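4-phosphoerythronate dehydrogenase (Lactobacillus jensenii, PDB 4PRK) probably interconverts pyruvate and D-lactate using NAD as cofactor, as a member of the D-isomer-specific 2-hydroxyacid dehydrogenases with a Rossmann fold. Local coordinates at residues A[18-21]-A[25-28]; A[94-99]-A[312-317]; A[102-107]-A[162-167]. One frame throughout, in Å; residues are numbered along the deposited sequence.

Interactions 1 and 2 belong to the same five-stranded parallel sheet, at its two outermost strands, 26-30 and 94-96; their centres are about 16 Å apart and Leu-312, on the helix of interaction 2, packs against Thr-19, Cys-25 and Leu-27 of interaction 1. Interaction 3, its centre about 26 Å from that of interaction 2, joins two helices beside the seven-stranded sheet and meets two other subunits. All three contacts are largely buried, although interaction 1 reaches the surface at Glu-26. Chemistry follows place: hydrogen bonds link helix and edge strand in interaction 1, whereas interactions 2 and 3 meet across by packing alone, their charged groups paired within one segment or beyond both.

Interaction 1: residues A[18-21]-A[25-28]; sequences ATEK and CELK
Glu-20 OE2 is gripped by two donors: the backbone N of Leu-27, 2.6 Å away in a nearly straight bond (172°) to the anti lone pair, and a water that also donates to Leu-27 O. The carboxylate and its water thus serve both backbone polar groups of Leu-27, which face away from the neighbouring strand 2-6. Glutamate has the necessary reach: CG lies anti to the carbonyl carbon (chi1 -75°) and the chain then runs extended from helix to strand, its CG passing 3.2 Å from Cys-25 O. An alanine here would remove the carboxylate, so that Leu-27 N would probably lose its side-chain acceptor and the water one of its anchors. Nearer the turn, Cys-25 N donates to Glu-20 O at 3.3 Å, tying the helix backbone to the residue just before the strand. The apolar part is small, Thr-19 CG2 meeting Leu-27 CD1 at 4.0 Å, while Thr-19 OG1 bonds to Leu-15 O and Glu-309. Threonine suits a place with such a methyl side and a polar side. Helix and strand are the last two elements of a beta-alpha-beta unit, strand 2-6, helix 10-23 and strand 26-30, in the parallel sheet.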
ATOM      1  N   ALA A  18     -18.828  16.652  23.476  1.00 35.48           N
ATOM      2  CA  ALA A  18     -17.611  15.828  23.560  1.00 38.32           C
ATOM      3  C   ALA A  18     -16.376  16.734  23.532  1.00 39.89           C
ATOM      4  O   ALA A  18     -15.358  16.436  24.156  1.00 33.40           O
ATOM      5  CB  ALA A  18     -17.553  14.830  22.422  1.00 35.56           C
ATOM      6  N   THR A  19     -16.484  17.850  22.816  1.00 41.48           N
ATOM      7  CA  THR A  19     -15.345  18.744  22.673  1.00 45.66           C
ATOM      8  C   THR A  19     -15.098  19.467  23.998  1.00 46.74           C
ATOM      9  O   THR A  19     -13.937  19.640  24.435  1.00 40.26           O
ATOM     10  CB  THR A  19     -15.557  19.711  21.490  1.00 45.43           C
ATOM     11  OG1 THR A  19     -15.648  18.949  20.267  1.00 41.82           O
ATOM     12  CG2 THR A  19     -14.412  20.673  21.406  1.00 41.90           C
ATOM     13  N   GLU A  20     -16.198  19.849  24.655  1.00 47.75           N
ATOM     14  CA  GLU A  20     -16.106  20.454  25.990  1.00 45.62           C
ATOM     15  C   GLU A  20     -15.323  19.535  26.914  1.00 44.27           C
ATOM     16  O   GLU A  20     -14.300  19.920  27.491  1.00 43.70           O
ATOM     17  CB  GLU A  20     -17.483  20.791  26.522  1.00 38.94           C
ATOM     18  CG  GLU A  20     -18.023  22.037  25.826  1.00 41.98           C
ATOM     19  CD  GLU A  20     -19.457  22.435  26.175  1.00 39.26           C
ATOM     20  OE1 GLU A  20     -20.362  21.602  26.372  1.00 42.99           O
ATOM     21  OE2 GLU A  20     -19.706  23.641  26.176  1.00 42.45           O
ATOM     22  N   LYS A  21     -15.778  18.300  27.005  1.00 45.73           N
ATOM     23  CA  LYS A  21     -15.124  17.317  27.855  1.00 50.02           C
ATOM     24  C   LYS A  21     -13.660  17.147  27.444  1.00 54.63           C
ATOM     25  O   LYS A  21     -12.786  17.153  28.307  1.00 51.78           O
ATOM     26  CB  LYS A  21     -15.827  15.973  27.815  1.00 47.67           C
ATOM     27  CG  LYS A  21     -15.066  14.884  28.570  1.00 54.39           C
ATOM     28  CD  LYS A  21     -15.748  13.520  28.529  1.00 56.02           C
ATOM     29  CE  LYS A  21     -15.967  13.070  27.094  1.00 61.83           C
ATOM     30  NZ  LYS A  21     -16.278  11.621  26.990  1.00 65.18           N
ATOM     31  N   CYS A  25     -13.247  22.854  28.430  1.00 43.58           N
ATOM     32  CA  CYS A  25     -13.656  24.237  28.304  1.00 46.90           C
ATOM     33  C   CYS A  25     -15.133  24.232  27.993  1.00 46.62           C
ATOM     34  O   CYS A  25     -15.710  23.162  27.711  1.00 52.93           O
ATOM     35  CB  CYS A  25     -12.882  24.924  27.171  1.00 50.25           C
ATOM     36  SG  CYS A  25     -13.403  24.388  25.536  1.00 52.56           S
ATOM     37  N   GLU A  26     -15.737  25.408  28.022  1.00 41.46           N
ATOM     38  CA  GLU A  26     -17.150  25.538  27.760  1.00 47.30           C
ATOM     39  C   GLU A  26     -17.300  26.219  26.433  1.00 50.18           C
ATOM     40  O   GLU A  26     -16.556  27.156  26.131  1.00 52.29           O
ATOM     41  CB  GLU A  26     -17.782  26.384  28.845  1.00 55.62           C
ATOM     42  CG  GLU A  26     -19.258  26.657  28.639  1.00 66.85           C
ATOM     43  CD  GLU A  26     -19.925  27.251  29.879  1.00 74.60           C
ATOM     44  OE1 GLU A  26     -19.252  27.384  30.941  1.00 69.21           O
ATOM     45  OE2 GLU A  26     -21.126  27.584  29.773  1.00 74.37           O
ATOM     46  N   LEU A  27     -18.246  25.745  25.627  1.00 49.82           N
ATOM     47  CA  LEU A  27     -18.528  26.364  24.313  1.00 54.24           C
ATOM     48  C   LEU A  27     -19.891  27.053  24.287  1.00 47.45           C
ATOM     49  O   LEU A  27     -20.915  26.388  24.291  1.00 37.27           O
ATOM     50  CB  LEU A  27     -18.462  25.341  23.132  1.00 51.74           C
ATOM     51  CG  LEU A  27     -17.083  24.691  22.856  1.00 49.13           C
ATOM     52  CD1 LEU A  27     -17.141  23.624  21.770  1.00 44.05           C
ATOM     53  CD2 LEU A  27     -16.000  25.713  22.541  1.00 47.19           C
ATOM     54  N   LYS A  28     -19.875  28.378  24.173  1.00 46.30           N
ATOM     55  CA  LYS A  28     -21.101  29.158  24.015  1.00 45.57           C
ATOM     56  C   LYS A  28     -21.528  29.300  22.567  1.00 48.10           C
ATOM     57  O   LYS A  28     -20.929  30.085  21.793  1.00 40.16           O
ATOM     58  CB  LYS A  28     -20.917  30.546  24.634  1.00 52.35           C
ATOM     59  CG  LYS A  28     -22.128  31.470  24.539  1.00 58.14           C
ATOM     60  CD  LYS A  28     -22.120  32.446  25.710  1.00 62.99           C
ATOM     61  CE  LYS A  28     -22.686  33.814  25.364  1.00 64.85           C
ATOM     62  NZ  LYS A  28     -22.329  34.764  26.464  1.00 65.89           N
TER
HETATM   63  O   HOH W   1     -22.032  23.998  25.355  1.00 49.12           O

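Interaction 2: residues A[94-99]-A[312-317]; sequences TVTNVP and LRDTIA
Thr-96 and Asp-314 meet by van der Waals contact. The methyl CG2 of Thr-96 lies 3.9 Å from Asp-314 OD2 and almost as near to Asp-314 CB, so the threonine turns mainly its methyl to the aspartate side chain, with OG1 close to Asp-314 CB as well. Its chi1 of 63° sets OG1 between the backbone N and the carbonyl carbon and turns CG2 anti to that carbon, where it can reach the aspartate. A short beta-branched residue suits a strand this close to the helix, Thr-96 CA being 7.2 Å from Asp-314 CA: its methyl reaches the aspartate without a long chain. Thr-315 only borders the contact: its OG1 is 4.4 Å from Thr-96 OG1 and bonds instead to Ser-311 O, one turn back in the helix.

The electrostatic part lies within the helix. Arg-313 NH2 donates to Asp-314 OD1 at 3.1 Å in a salt bridge, coming to the anti side of that oxygen, 16° out of the carboxylate plane, and NH2 also bonds to Arg-323 O.

Hydrogen bonds from the chain beyond the helix complete the carboxylate's setting. OD1 accepts from His-325 N and OD2 from Phe-326 N, so each oxygen has a backbone donor, which probably fixes the rotation of the group. With these N-H groups and the guanidinium around it, the buried aspartate is likely to remain ionised. Aspartate is short enough to hold the returning chain close to its own helix.

In the fold, strand 94-96 pairs with strand 72-75 through Thr-94 and Thr-96, while Val-95 and Asn-97 bond to Val-328 and Phe-326 of the C-terminal tail. Helix 301-319 lies over the sheet between this strand and helix 10-23, where Leu-312 and Arg-313 pack on Phe-23.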
ATOM      1  N   THR A  94      -4.888  38.997  16.405  1.00 60.21           N
ATOM      2  CA  THR A  94      -4.334  37.894  15.592  1.00 63.81           C
ATOM      3  C   THR A  94      -5.530  37.227  14.861  1.00 67.41           C
ATOM      4  O   THR A  94      -6.643  37.223  15.382  1.00 75.30           O
ATOM      5  CB  THR A  94      -3.512  36.829  16.409  1.00 60.27           C
ATOM      6  OG1 THR A  94      -2.390  37.430  17.089  1.00 54.27           O
ATOM      7  CG2 THR A  94      -2.979  35.700  15.497  1.00 54.14           C
ATOM      8  N   VAL A  95      -5.308  36.742  13.635  1.00 67.91           N
ATOM      9  CA  VAL A  95      -6.301  35.951  12.873  1.00 66.46           C
ATOM     10  C   VAL A  95      -5.718  34.559  12.586  1.00 62.42           C
ATOM     11  O   VAL A  95      -4.603  34.447  12.060  1.00 61.47           O
ATOM     12  CB  VAL A  95      -6.701  36.655  11.553  1.00 66.61           C
ATOM     13  CG1 VAL A  95      -7.923  35.996  10.891  1.00 60.83           C
ATOM     14  CG2 VAL A  95      -6.981  38.133  11.827  1.00 70.48           C
ATOM     15  N   THR A  96      -6.443  33.511  12.981  1.00 55.66           N
ATOM     16  CA  THR A  96      -6.039  32.148  12.651  1.00 54.06           C
ATOM     17  C   THR A  96      -7.116  31.519  11.790  1.00 58.49           C
ATOM     18  O   THR A  96      -8.265  32.012  11.710  1.00 55.81           O
ATOM     19  CB  THR A  96      -5.802  31.214  13.888  1.00 55.75           C
ATOM     20  OG1 THR A  96      -7.018  31.039  14.642  1.00 44.58           O
ATOM     21  CG2 THR A  96      -4.679  31.739  14.789  1.00 55.39           C
ATOM     22  N   ASN A  97      -6.751  30.409  11.155  1.00 50.85           N
ATOM     23  CA  ASN A  97      -7.697  29.692  10.337  1.00 47.27           C
ATOM     24  C   ASN A  97      -7.381  28.215  10.354  1.00 47.42           C
ATOM     25  O   ASN A  97      -6.368  27.791  10.939  1.00 43.96           O
ATOM     26  CB  ASN A  97      -7.652  30.255   8.897  1.00 45.20           C
ATOM     27  CG  ASN A  97      -6.410  29.829   8.138  1.00 43.71           C
ATOM     28  OD1 ASN A  97      -5.383  29.432   8.725  1.00 42.43           O
ATOM     29  ND2 ASN A  97      -6.494  29.899   6.811  1.00 44.87           N
ATOM     30  N   VAL A  98      -8.226  27.446   9.658  1.00 52.00           N
ATOM     31  CA  VAL A  98      -7.987  26.011   9.439  1.00 48.95           C
ATOM     32  C   VAL A  98      -7.740  25.702   7.941  1.00 51.07           C
ATOM     33  O   VAL A  98      -8.664  25.480   7.142  1.00 52.82           O
ATOM     34  CB  VAL A  98      -9.103  25.144  10.072  1.00 44.67           C
ATOM     35  CG1 VAL A  98      -8.739  23.674   9.965  1.00 46.42           C
ATOM     36  CG2 VAL A  98      -9.270  25.515  11.541  1.00 49.35           C
ATOM     37  N   PRO A  99      -6.475  25.736   7.560  1.00 52.82           N
ATOM     38  CA  PRO A  99      -6.039  25.351   6.221  1.00 51.88           C
ATOM     39  C   PRO A  99      -6.228  23.872   5.878  1.00 48.20           C
ATOM     40  O   PRO A  99      -6.538  23.557   4.752  1.00 54.93           O
ATOM     41  CB  PRO A  99      -4.564  25.744   6.205  1.00 53.77           C
ATOM     42  CG  PRO A  99      -4.173  25.855   7.624  1.00 54.73           C
ATOM     43  CD  PRO A  99      -5.386  26.334   8.335  1.00 53.35           C
ATOM     44  N   LEU A 312     -10.264  26.032  17.898  1.00 41.57           N
ATOM     45  CA  LEU A 312     -10.412  26.094  19.363  1.00 45.34           C
ATOM     46  C   LEU A 312      -9.024  26.090  20.041  1.00 44.91           C
ATOM     47  O   LEU A 312      -8.756  26.925  20.898  1.00 43.67           O
ATOM     48  CB  LEU A 312     -11.263  24.864  19.869  1.00 42.42           C
ATOM     49  CG  LEU A 312     -11.463  24.679  21.397  1.00 46.80           C
ATOM     50  CD1 LEU A 312     -12.180  25.912  21.950  1.00 43.54           C
ATOM     51  CD2 LEU A 312     -12.206  23.405  21.827  1.00 47.74           C
ATOM     52  N   ARG A 313      -8.182  25.129  19.639  1.00 42.43           N
ATOM     53  CA  ARG A 313      -6.843  24.930  20.159  1.00 44.95           C
ATOM     54  C   ARG A 313      -5.940  26.152  19.917  1.00 46.06           C
ATOM     55  O   ARG A 313      -5.312  26.631  20.854  1.00 48.79           O
ATOM     56  CB  ARG A 313      -6.203  23.648  19.588  1.00 45.88           C
ATOM     57  CG  ARG A 313      -5.125  23.055  20.484  1.00 49.97           C
ATOM     58  CD  ARG A 313      -3.770  22.910  19.785  1.00 55.28           C
ATOM     59  NE  ARG A 313      -3.230  24.222  19.404  1.00 63.27           N
ATOM     60  CZ  ARG A 313      -2.161  24.834  19.926  1.00 56.47           C
ATOM     61  NH1 ARG A 313      -1.424  24.264  20.862  1.00 56.66           N
ATOM     62  NH2 ARG A 313      -1.819  26.034  19.474  1.00 52.61           N
ATOM     63  N   ASP A 314      -5.866  26.670  18.694  1.00 46.47           N
ATOM     64  CA  ASP A 314      -5.117  27.930  18.471  1.00 50.80           C
ATOM     65  C   ASP A 314      -5.756  29.069  19.245  1.00 51.21           C
ATOM     66  O   ASP A 314      -5.052  29.945  19.712  1.00 47.65           O
ATOM     67  CB  ASP A 314      -5.056  28.362  16.992  1.00 48.97           C
ATOM     68  CG  ASP A 314      -3.940  27.669  16.209  1.00 50.20           C
ATOM     69  OD1 ASP A 314      -3.190  26.852  16.790  1.00 41.84           O
ATOM     70  OD2 ASP A 314      -3.816  27.948  14.993  1.00 53.34           O
ATOM     71  N   THR A 315      -7.089  29.060  19.360  1.00 51.98           N
ATOM     72  CA  THR A 315      -7.803  30.159  19.982  1.00 49.46           C
ATOM     73  C   THR A 315      -7.525  30.221  21.477  1.00 49.82           C
ATOM     74  O   THR A 315      -7.221  31.301  21.986  1.00 42.41           O
ATOM     75  CB  THR A 315      -9.290  30.084  19.658  1.00 50.41           C
ATOM     76  OG1 THR A 315      -9.411  30.194  18.242  1.00 46.49           O
ATOM     77  CG2 THR A 315     -10.092  31.233  20.345  1.00 49.44           C
ATOM     78  N   ILE A 316      -7.601  29.062  22.152  1.00 47.58           N
ATOM     79  CA  ILE A 316      -7.189  28.923  23.564  1.00 50.85           C
ATOM     80  C   ILE A 316      -5.715  29.342  23.790  1.00 55.28           C
ATOM     81  O   ILE A 316      -5.387  30.000  24.801  1.00 48.55           O
ATOM     82  CB  ILE A 316      -7.418  27.470  24.104  1.00 47.97           C
ATOM     83  CG1 ILE A 316      -8.926  27.208  24.259  1.00 47.91           C
ATOM     84  CG2 ILE A 316      -6.673  27.219  25.430  1.00 46.19           C
ATOM     85  CD1 ILE A 316      -9.305  25.939  24.992  1.00 49.19           C
ATOM     86  N   ALA A 317      -4.836  28.950  22.863  1.00 51.29           N
ATOM     87  CA  ALA A 317      -3.411  29.201  23.026  1.00 54.16           C
ATOM     88  C   ALA A 317      -3.135  30.711  23.074  1.00 53.93           C
ATOM     89  O   ALA A 317      -2.435  31.197  23.972  1.00 54.79           O
ATOM     90  CB  ALA A 317      -2.621  28.521  21.911  1.00 54.54           C
TER

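Interaction 3: residues A[102-107]-A[162-167]; sequences SPRAIA and AQIFSA
Ile-164 CD1 sits over the centre of one face of the Arg-104 guanidinium, 3.5 Å above its plane. CG1 of Ile-164 lies over the same face, 3.6 Å from Arg-104 NH1, so that the CG1-CD1 bond lies flat across the group. The two side chains come from opposite directions, and the arginine bends at chi2 and chi3 (-70° and -72°) to bring its flat end across the isoleucine. A guanidinium suits this place because its face accepts a methyl group while its N-H bonds point outward in its plane. Ala-107 CB adds a looser apolar touch, 4.5 Å from Ile-164 CD1, its small size allowing the two helices to approach.

The next shell sets the arginine in place. Arg-104 NE forms a salt bridge with Glu-108, one turn further along the helix, and Tyr-145 of a second subunit and Pro-185 of a third pack on the side chain. Separately, Ser-102 is the N-cap of helix 103-118, its OG accepting from Ala-105 N at 3.2 Å and also hydrogen-bonded to Glu-143 of the second subunit. In the partner helix, Ser-166 OG donates to Ala-162 O at 2.7 Å, and Ser-166 N reaches that oxygen from the opposite face. Serine near a helix end can thus return its hydroxyl to the preceding turn.

Helix 155-167 follows strand 148-152 across a glycine-rich turn whose sequence is consistent with the dinucleotide-binding GxGxxG pattern. The contact therefore packs what is probably the first helix of the Rossmann-type NAD-binding domain against helix 103-118, at a place where subunits meet.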
ATOM      1  N   SER A 102      -9.248  17.899   6.524  1.00 38.47           N
ATOM      2  CA  SER A 102      -8.781  16.537   6.350  1.00 33.55           C
ATOM      3  C   SER A 102      -8.472  16.324   4.879  1.00 35.25           C
ATOM      4  O   SER A 102      -9.399  16.144   4.097  1.00 31.62           O
ATOM      5  CB  SER A 102      -9.842  15.543   6.835  1.00 32.20           C
ATOM      6  OG  SER A 102      -9.639  14.246   6.342  1.00 28.27           O
ATOM      7  N   PRO A 103      -7.204  16.321   4.473  1.00 31.06           N
ATOM      8  CA  PRO A 103      -6.997  16.109   3.033  1.00 29.18           C
ATOM      9  C   PRO A 103      -7.547  14.779   2.525  1.00 24.92           C
ATOM     10  O   PRO A 103      -7.945  14.725   1.390  1.00 22.83           O
ATOM     11  CB  PRO A 103      -5.482  16.179   2.848  1.00 29.52           C
ATOM     12  CG  PRO A 103      -4.894  16.023   4.176  1.00 33.09           C
ATOM     13  CD  PRO A 103      -5.832  16.709   5.064  1.00 31.70           C
ATOM     14  N   ARG A 104      -7.541  13.734   3.337  1.00 24.28           N
ATOM     15  CA  ARG A 104      -8.115  12.456   2.938  1.00 23.25           C
ATOM     16  C   ARG A 104      -9.622  12.505   2.624  1.00 23.25           C
ATOM     17  O   ARG A 104     -10.089  11.784   1.775  1.00 26.24           O
ATOM     18  CB  ARG A 104      -7.790  11.363   3.941  1.00 24.92           C
ATOM     19  CG  ARG A 104      -6.400  10.768   3.783  1.00 26.12           C
ATOM     20  CD  ARG A 104      -6.260   9.934   2.532  1.00 26.84           C
ATOM     21  NE  ARG A 104      -6.969   8.668   2.604  1.00 30.09           N
ATOM     22  CZ  ARG A 104      -6.394   7.472   2.556  1.00 32.01           C
ATOM     23  NH1 ARG A 104      -5.086   7.361   2.434  1.00 33.81           N
ATOM     24  NH2 ARG A 104      -7.131   6.387   2.621  1.00 27.11           N
ATOM     25  N   ALA A 105     -10.382  13.315   3.346  1.00 24.99           N
ATOM     26  CA  ALA A 105     -11.818  13.486   3.076  1.00 23.53           C
ATOM     27  C   ALA A 105     -11.990  13.860   1.624  1.00 22.85           C
ATOM     28  O   ALA A 105     -12.705  13.229   0.869  1.00 21.60           O
ATOM     29  CB  ALA A 105     -12.413  14.561   3.961  1.00 22.54           C
ATOM     30  N   ILE A 106     -11.280  14.884   1.221  1.00 23.53           N
ATOM     31  CA  ILE A 106     -11.411  15.328  -0.151  1.00 25.05           C
ATOM     32  C   ILE A 106     -10.839  14.344  -1.166  1.00 25.55           C
ATOM     33  O   ILE A 106     -11.476  14.078  -2.181  1.00 23.52           O
ATOM     34  CB  ILE A 106     -10.849  16.745  -0.295  1.00 27.40           C
ATOM     35  CG1 ILE A 106     -11.777  17.645   0.509  1.00 31.51           C
ATOM     36  CG2 ILE A 106     -10.799  17.190  -1.742  1.00 26.11           C
ATOM     37  CD1 ILE A 106     -11.151  18.897   1.002  1.00 33.63           C
ATOM     38  N   ALA A 107      -9.661  13.783  -0.878  1.00 24.59           N
ATOM     39  CA  ALA A 107      -9.027  12.892  -1.812  1.00 22.69           C
ATOM     40  C   ALA A 107      -9.904  11.668  -2.046  1.00 22.26           C
ATOM     41  O   ALA A 107     -10.047  11.183  -3.156  1.00 18.56           O
ATOM     42  CB  ALA A 107      -7.699  12.472  -1.270  1.00 23.33           C
ATOM     43  N   ALA A 162      -2.841  10.591  -4.838  1.00 23.41           N
ATOM     44  CA  ALA A 162      -1.735   9.872  -5.430  1.00 24.91           C
ATOM     45  C   ALA A 162      -1.340   8.634  -4.586  1.00 26.71           C
ATOM     46  O   ALA A 162      -1.129   7.534  -5.117  1.00 24.99           O
ATOM     47  CB  ALA A 162      -0.571  10.839  -5.582  1.00 25.18           C
ATOM     48  N   GLN A 163      -1.288   8.810  -3.274  1.00 26.36           N
ATOM     49  CA  GLN A 163      -1.075   7.671  -2.362  1.00 28.31           C
ATOM     50  C   GLN A 163      -2.131   6.578  -2.554  1.00 23.86           C
ATOM     51  O   GLN A 163      -1.816   5.413  -2.666  1.00 21.25           O
ATOM     52  CB  GLN A 163      -1.088   8.160  -0.886  1.00 33.34           C
ATOM     53  CG  GLN A 163       0.012   9.206  -0.593  1.00 40.91           C
ATOM     54  CD  GLN A 163      -0.045   9.874   0.782  1.00 41.60           C
ATOM     55  OE1 GLN A 163       0.143  11.088   0.915  1.00 45.27           O
ATOM     56  NE2 GLN A 163      -0.252   9.078   1.808  1.00 46.97           N
ATOM     57  N   ILE A 164      -3.390   6.958  -2.608  1.00 23.19           N
ATOM     58  CA  ILE A 164      -4.469   5.967  -2.753  1.00 22.91           C
ATOM     59  C   ILE A 164      -4.396   5.302  -4.120  1.00 25.34           C
ATOM     60  O   ILE A 164      -4.326   4.030  -4.230  1.00 25.46           O
ATOM     61  CB  ILE A 164      -5.860   6.612  -2.520  1.00 23.11           C
ATOM     62  CG1 ILE A 164      -5.963   7.085  -1.074  1.00 21.75           C
ATOM     63  CG2 ILE A 164      -7.041   5.675  -2.930  1.00 23.01           C
ATOM     64  CD1 ILE A 164      -7.133   8.049  -0.875  1.00 24.83           C
ATOM     65  N   PHE A 165      -4.296   6.120  -5.173  1.00 24.08           N
ATOM     66  CA  PHE A 165      -4.236   5.494  -6.506  1.00 25.27           C
ATOM     67  C   PHE A 165      -3.022   4.575  -6.690  1.00 25.38           C
ATOM     68  O   PHE A 165      -3.146   3.470  -7.212  1.00 24.20           O
ATOM     69  CB  PHE A 165      -4.360   6.529  -7.638  1.00 24.68           C
ATOM     70  CG  PHE A 165      -5.781   6.885  -7.982  1.00 23.33           C
ATOM     71  CD1 PHE A 165      -6.707   5.903  -8.286  1.00 24.09           C
ATOM     72  CD2 PHE A 165      -6.174   8.182  -8.031  1.00 23.82           C
ATOM     73  CE1 PHE A 165      -8.020   6.225  -8.619  1.00 25.36           C
ATOM     74  CE2 PHE A 165      -7.480   8.514  -8.365  1.00 25.76           C
ATOM     75  CZ  PHE A 165      -8.407   7.530  -8.650  1.00 24.60           C
ATOM     76  N   SER A 166      -1.852   5.000  -6.236  1.00 24.79           N
ATOM     77  CA  SER A 166      -0.644   4.159  -6.432  1.00 26.39           C
ATOM     78  C   SER A 166      -0.721   2.933  -5.555  1.00 25.21           C
ATOM     79  O   SER A 166      -0.212   1.916  -5.915  1.00 28.29           O
ATOM     80  CB  SER A 166       0.633   4.932  -6.171  1.00 26.17           C
ATOM     81  OG  SER A 166       0.533   5.376  -4.862  1.00 31.48           O
ATOM     82  N   ALA A 167      -1.418   2.987  -4.425  1.00 27.20           N
ATOM     83  CA  ALA A 167      -1.544   1.811  -3.603  1.00 25.28           C
ATOM     84  C   ALA A 167      -2.492   0.793  -4.248  1.00 29.58           C
ATOM     85  O   ALA A 167      -2.385  -0.377  -3.958  1.00 27.81           O
ATOM     86  CB  ALA A 167      -1.983   2.171  -2.208  1.00 24.08           C
TER